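Long-range contact in putative metal-dependent phosphoesterase (Bifidobacterium adolescentis, PDB 3O0F), which hydrolyses phosphoesters using a cluster of iron and zinc ions, binds AMP, and may act as an exonuclease like others of its family: residues A[13-25]-A[42-55]. Sequence-based numbering, arbitrary orientation.
With ZN (zinc ion), chain C; FE (Fe (III) ion), chain E; AMP (adenosine monophosphate), chain B.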
# COMPACT_ATOMS: atom_id res chain seq x y z
N GLN A 13 21.28 -3.70 0.29
CA GLN A 13 20.68 -4.84 1.01
C GLN A 13 19.78 -4.38 2.14
O GLN A 13 19.96 -3.29 2.64
CB GLN A 13 21.70 -5.85 1.54
CG GLN A 13 22.92 -5.29 2.17
CD GLN A 13 24.13 -5.41 1.26
OE1 GLN A 13 24.24 -6.36 0.48
NE2 GLN A 13 25.06 -4.45 1.37
N GLY A 14 18.81 -5.20 2.49
CA GLY A 14 17.81 -4.85 3.49
C GLY A 14 16.46 -5.50 3.23
O GLY A 14 16.38 -6.61 2.73
N TRP A 15 15.40 -4.77 3.55
CA TRP A 15 14.08 -5.34 3.58
C TRP A 15 13.23 -4.65 2.53
O TRP A 15 13.33 -3.44 2.38
CB TRP A 15 13.44 -5.06 4.94
CG TRP A 15 14.02 -5.75 6.10
CD1 TRP A 15 15.34 -5.76 6.52
CD2 TRP A 15 13.28 -6.47 7.09
NE1 TRP A 15 15.44 -6.49 7.71
CE2 TRP A 15 14.20 -6.95 8.05
CE3 TRP A 15 11.92 -6.78 7.23
CZ2 TRP A 15 13.79 -7.69 9.15
CZ3 TRP A 15 11.52 -7.52 8.32
CH2 TRP A 15 12.44 -7.97 9.25
N ASP A 16 12.33 -5.38 1.86
CA ASP A 16 11.34 -4.73 1.01
C ASP A 16 10.04 -4.62 1.83
O ASP A 16 9.37 -5.63 2.07
CB ASP A 16 11.10 -5.55 -0.26
CG ASP A 16 10.16 -4.85 -1.24
OD1 ASP A 16 9.54 -3.86 -0.88
OD2 ASP A 16 10.08 -5.27 -2.41
N ILE A 17 9.70 -3.41 2.29
CA ILE A 17 8.57 -3.31 3.24
C ILE A 17 7.26 -2.83 2.62
O ILE A 17 6.34 -2.42 3.32
CB ILE A 17 8.94 -2.48 4.51
CG1 ILE A 17 9.07 -1.00 4.22
CG2 ILE A 17 10.20 -3.04 5.15
CD1 ILE A 17 9.37 -0.20 5.45
N HIS A 18 7.18 -2.87 1.29
CA HIS A 18 6.01 -2.39 0.56
C HIS A 18 5.57 -3.42 -0.52
O HIS A 18 5.91 -3.26 -1.69
CB HIS A 18 6.37 -1.07 -0.09
CG HIS A 18 5.19 -0.26 -0.51
ND1 HIS A 18 5.28 1.11 -0.72
CD2 HIS A 18 3.92 -0.62 -0.80
CE1 HIS A 18 4.09 1.55 -1.10
NE2 HIS A 18 3.25 0.53 -1.15
N CYS A 19 4.84 -4.45 -0.11
CA CYS A 19 4.49 -5.57 -1.00
C CYS A 19 3.01 -5.91 -0.82
O CYS A 19 2.52 -5.98 0.32
CB CYS A 19 5.33 -6.81 -0.70
SG CYS A 19 7.11 -6.51 -0.70
N HIS A 20 2.30 -6.06 -1.94
CA HIS A 20 0.87 -6.38 -1.99
C HIS A 20 0.61 -7.82 -2.47
O HIS A 20 1.39 -8.36 -3.25
CB HIS A 20 0.18 -5.40 -2.93
CG HIS A 20 0.26 -3.98 -2.47
ND1 HIS A 20 -0.75 -3.38 -1.78
CD2 HIS A 20 1.24 -3.06 -2.59
CE1 HIS A 20 -0.39 -2.14 -1.47
NE2 HIS A 20 0.81 -1.93 -1.94
N THR A 21 -0.51 -8.39 -2.03
CA THR A 21 -0.87 -9.76 -2.30
C THR A 21 -2.30 -9.83 -2.79
O THR A 21 -2.97 -8.82 -2.92
CB THR A 21 -0.73 -10.64 -1.01
OG1 THR A 21 -1.83 -10.41 -0.11
CG2 THR A 21 0.66 -10.39 -0.31
N VAL A 22 -2.77 -11.03 -3.02
CA VAL A 22 -4.19 -11.28 -3.31
C VAL A 22 -5.19 -10.78 -2.26
O VAL A 22 -6.35 -10.61 -2.59
CB VAL A 22 -4.46 -12.84 -3.52
CG1 VAL A 22 -3.83 -13.33 -4.83
CG2 VAL A 22 -4.02 -13.66 -2.33
N PHE A 23 -4.77 -10.54 -1.02
CA PHE A 23 -5.67 -9.91 -0.03
C PHE A 23 -5.97 -8.44 -0.35
O PHE A 23 -6.88 -7.83 0.24
CB PHE A 23 -5.19 -10.11 1.38
CG PHE A 23 -5.29 -11.51 1.83
CD1 PHE A 23 -6.48 -12.01 2.36
CD2 PHE A 23 -4.19 -12.37 1.71
CE1 PHE A 23 -6.58 -13.35 2.71
CE2 PHE A 23 -4.29 -13.69 2.09
CZ PHE A 23 -5.49 -14.17 2.59
N SER A 24 -5.26 -7.87 -1.32
CA SER A 24 -5.75 -6.64 -1.99
C SER A 24 -5.59 -6.73 -3.51
O SER A 24 -6.36 -7.44 -4.16
CB SER A 24 -5.13 -5.35 -1.39
OG SER A 24 -3.72 -5.32 -1.40
N ASP A 25 -4.59 -6.03 -4.07
CA ASP A 25 -4.43 -5.95 -5.50
C ASP A 25 -3.19 -6.63 -6.10
O ASP A 25 -2.88 -6.41 -7.27
CB ASP A 25 -4.58 -4.51 -5.99
CG ASP A 25 -3.57 -3.54 -5.38
OD1 ASP A 25 -2.81 -3.89 -4.43
OD2 ASP A 25 -3.53 -2.37 -5.89
N LEU A 42 16.81 -11.10 0.16
CA LEU A 42 16.34 -10.01 1.02
C LEU A 42 16.52 -10.42 2.47
O LEU A 42 16.47 -11.60 2.79
CB LEU A 42 14.87 -9.68 0.74
CG LEU A 42 14.52 -9.27 -0.72
CD1 LEU A 42 13.07 -8.79 -0.78
CD2 LEU A 42 15.51 -8.23 -1.25
N HIS A 43 16.73 -9.44 3.35
CA HIS A 43 16.85 -9.73 4.80
C HIS A 43 15.51 -9.87 5.48
O HIS A 43 15.40 -10.41 6.57
CB HIS A 43 17.66 -8.65 5.49
CG HIS A 43 19.05 -8.53 4.96
ND1 HIS A 43 19.90 -7.51 5.35
CD2 HIS A 43 19.75 -9.28 4.08
CE1 HIS A 43 21.06 -7.66 4.74
NE2 HIS A 43 21.00 -8.73 3.98
N GLY A 44 14.48 -9.37 4.84
CA GLY A 44 13.14 -9.52 5.34
C GLY A 44 12.18 -8.87 4.36
O GLY A 44 12.60 -8.30 3.34
N VAL A 45 10.91 -8.95 4.68
CA VAL A 45 9.86 -8.43 3.84
C VAL A 45 8.74 -7.90 4.73
O VAL A 45 8.69 -8.24 5.89
CB VAL A 45 9.42 -9.60 2.88
CG1 VAL A 45 8.52 -10.63 3.58
CG2 VAL A 45 8.83 -9.09 1.58
N ALA A 46 7.86 -7.09 4.17
CA ALA A 46 6.63 -6.77 4.80
C ALA A 46 5.47 -7.03 3.88
O ALA A 46 5.52 -6.75 2.67
CB ALA A 46 6.59 -5.27 5.23
N ILE A 47 4.39 -7.47 4.47
CA ILE A 47 3.11 -7.44 3.80
C ILE A 47 2.45 -6.05 4.09
O ILE A 47 2.54 -5.54 5.19
CB ILE A 47 2.26 -8.59 4.22
CG1 ILE A 47 0.99 -8.66 3.35
CG2 ILE A 47 2.00 -8.55 5.76
CD1 ILE A 47 0.22 -10.08 3.43
N ALA A 48 1.84 -5.44 3.08
CA ALA A 48 1.29 -4.07 3.23
C ALA A 48 0.06 -3.90 2.38
O ALA A 48 -0.09 -2.91 1.66
CB ALA A 48 2.34 -3.01 2.83
N ASP A 49 -0.84 -4.88 2.42
CA ASP A 49 -2.06 -4.76 1.63
C ASP A 49 -2.93 -3.54 1.99
O ASP A 49 -2.89 -3.03 3.11
CB ASP A 49 -2.90 -6.04 1.74
CG ASP A 49 -2.27 -7.20 0.99
OD1 ASP A 49 -2.05 -7.03 -0.24
OD2 ASP A 49 -2.00 -8.24 1.62
N HIS A 50 -3.73 -3.09 1.02
CA HIS A 50 -4.60 -1.92 1.15
C HIS A 50 -5.70 -2.16 2.19
O HIS A 50 -6.43 -3.14 2.07
CB HIS A 50 -5.27 -1.62 -0.19
CG HIS A 50 -4.31 -1.23 -1.25
ND1 HIS A 50 -3.82 0.05 -1.36
CD2 HIS A 50 -3.75 -1.95 -2.26
CE1 HIS A 50 -2.98 0.10 -2.37
NE2 HIS A 50 -2.94 -1.08 -2.95
N ASP A 51 -5.77 -1.30 3.20
CA ASP A 51 -6.92 -1.20 4.14
C ASP A 51 -7.35 -2.53 4.82
O ASP A 51 -8.54 -2.81 4.96
CB ASP A 51 -8.09 -0.54 3.41
CG ASP A 51 -7.68 0.77 2.76
OD1 ASP A 51 -7.20 1.65 3.51
OD2 ASP A 51 -7.82 0.93 1.52
N THR A 52 -6.37 -3.35 5.19
CA THR A 52 -6.63 -4.68 5.73
C THR A 52 -5.42 -5.27 6.46
O THR A 52 -4.26 -4.93 6.18
CB THR A 52 -7.04 -5.67 4.60
OG1 THR A 52 -7.57 -6.88 5.16
CG2 THR A 52 -5.83 -5.99 3.65
N THR A 53 -5.72 -6.22 7.36
CA THR A 53 -4.73 -7.15 7.93
C THR A 53 -5.06 -8.59 7.58
O THR A 53 -4.57 -9.52 8.22
CB THR A 53 -4.72 -7.03 9.47
OG1 THR A 53 -6.03 -7.35 9.98
CG2 THR A 53 -4.37 -5.62 9.87
N ALA A 54 -5.88 -8.81 6.55
CA ALA A 54 -6.44 -10.16 6.30
C ALA A 54 -5.37 -11.22 5.95
O ALA A 54 -5.54 -12.41 6.25
CB ALA A 54 -7.56 -10.11 5.22
N GLY A 55 -4.26 -10.80 5.34
CA GLY A 55 -3.16 -11.70 5.05
C GLY A 55 -2.09 -11.86 6.11
O GLY A 55 -1.10 -12.54 5.91
ZN ZN C . -1.79 -1.79 -4.59
FE FE E . 1.47 0.22 -2.42
P AMP B . -8.22 2.67 -6.19
O1P AMP B . -7.64 2.86 -4.84
O2P AMP B . -9.32 1.63 -6.13
O3P AMP B . -8.63 3.96 -6.91
O5' AMP B . -7.07 2.01 -7.09
C5' AMP B . -5.92 2.75 -7.42
C4' AMP B . -4.74 1.89 -7.11
O4' AMP B . -4.51 0.87 -8.12
C3' AMP B . -3.47 2.72 -7.00
O3' AMP B . -3.10 2.81 -5.63
C2' AMP B . -2.52 1.81 -7.75
O2' AMP B . -1.12 2.06 -7.92
C1' AMP B . -3.17 0.44 -7.92
N9 AMP B . -2.61 -0.34 -9.04
C8 AMP B . -2.37 -1.65 -9.01
N7 AMP B . -1.87 -2.07 -10.19
C5 AMP B . -1.78 -1.00 -11.00
C6 AMP B . -1.32 -0.74 -12.37
N6 AMP B . -0.83 -1.75 -13.17
N1 AMP B . -1.42 0.53 -12.82
C2 AMP B . -1.90 1.55 -12.08
N3 AMP B . -2.32 1.38 -10.82
C4 AMP B . -2.27 0.15 -10.23
O HOH W 1 1.82 2.17 -3.06
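Asp16 ties strand 15-19 to the parallel strand 44-47 through both its backbone groups, its N donating to Gly44 O and Asp16 O accepting from Ala46 N at 3.0 Å. Backbone hydrogen bonds from His43 N to Gly14 O and from Ala48 N to Cys19 O join the segments before and after it. In a CH-pi contact, Gly44 CA stands over the face of the six-membered ring of Trp15, 3.7 Å from its centroid, where a side chain would collide with the indole. Replacing Trp15 by an alanine is likely to uncover Gly44 and open a gap beside Pro69. The Phe23 ring makes a like CH-pi contact with Gly55 CA and touches Ala54 CB.

Beyond the strands, the Asp49 carboxylate grips the turn 21-24 with three hydrogen bonds. Asp49 OD1 takes Thr21 N at 2.7 Å on its syn lone pair and Ser24 OG on the anti side, while OD2 receives Thr21 OG1. With OG between its backbone N and carbonyl carbon (chi1 56°), Ser24 turns its hydroxyl to Asp49 OD1, and that OG also takes a weak bond from His50 N.

At the metals, His50 NE2 binds zinc at 2.1 Å with bidentate Asp25 and His263, and its ring stacks offset on His20, which joins His18, Glu75 and Asp261 on one iron. This beta-alpha-beta unit supplies part of the metal cluster of a PHP-domain active site.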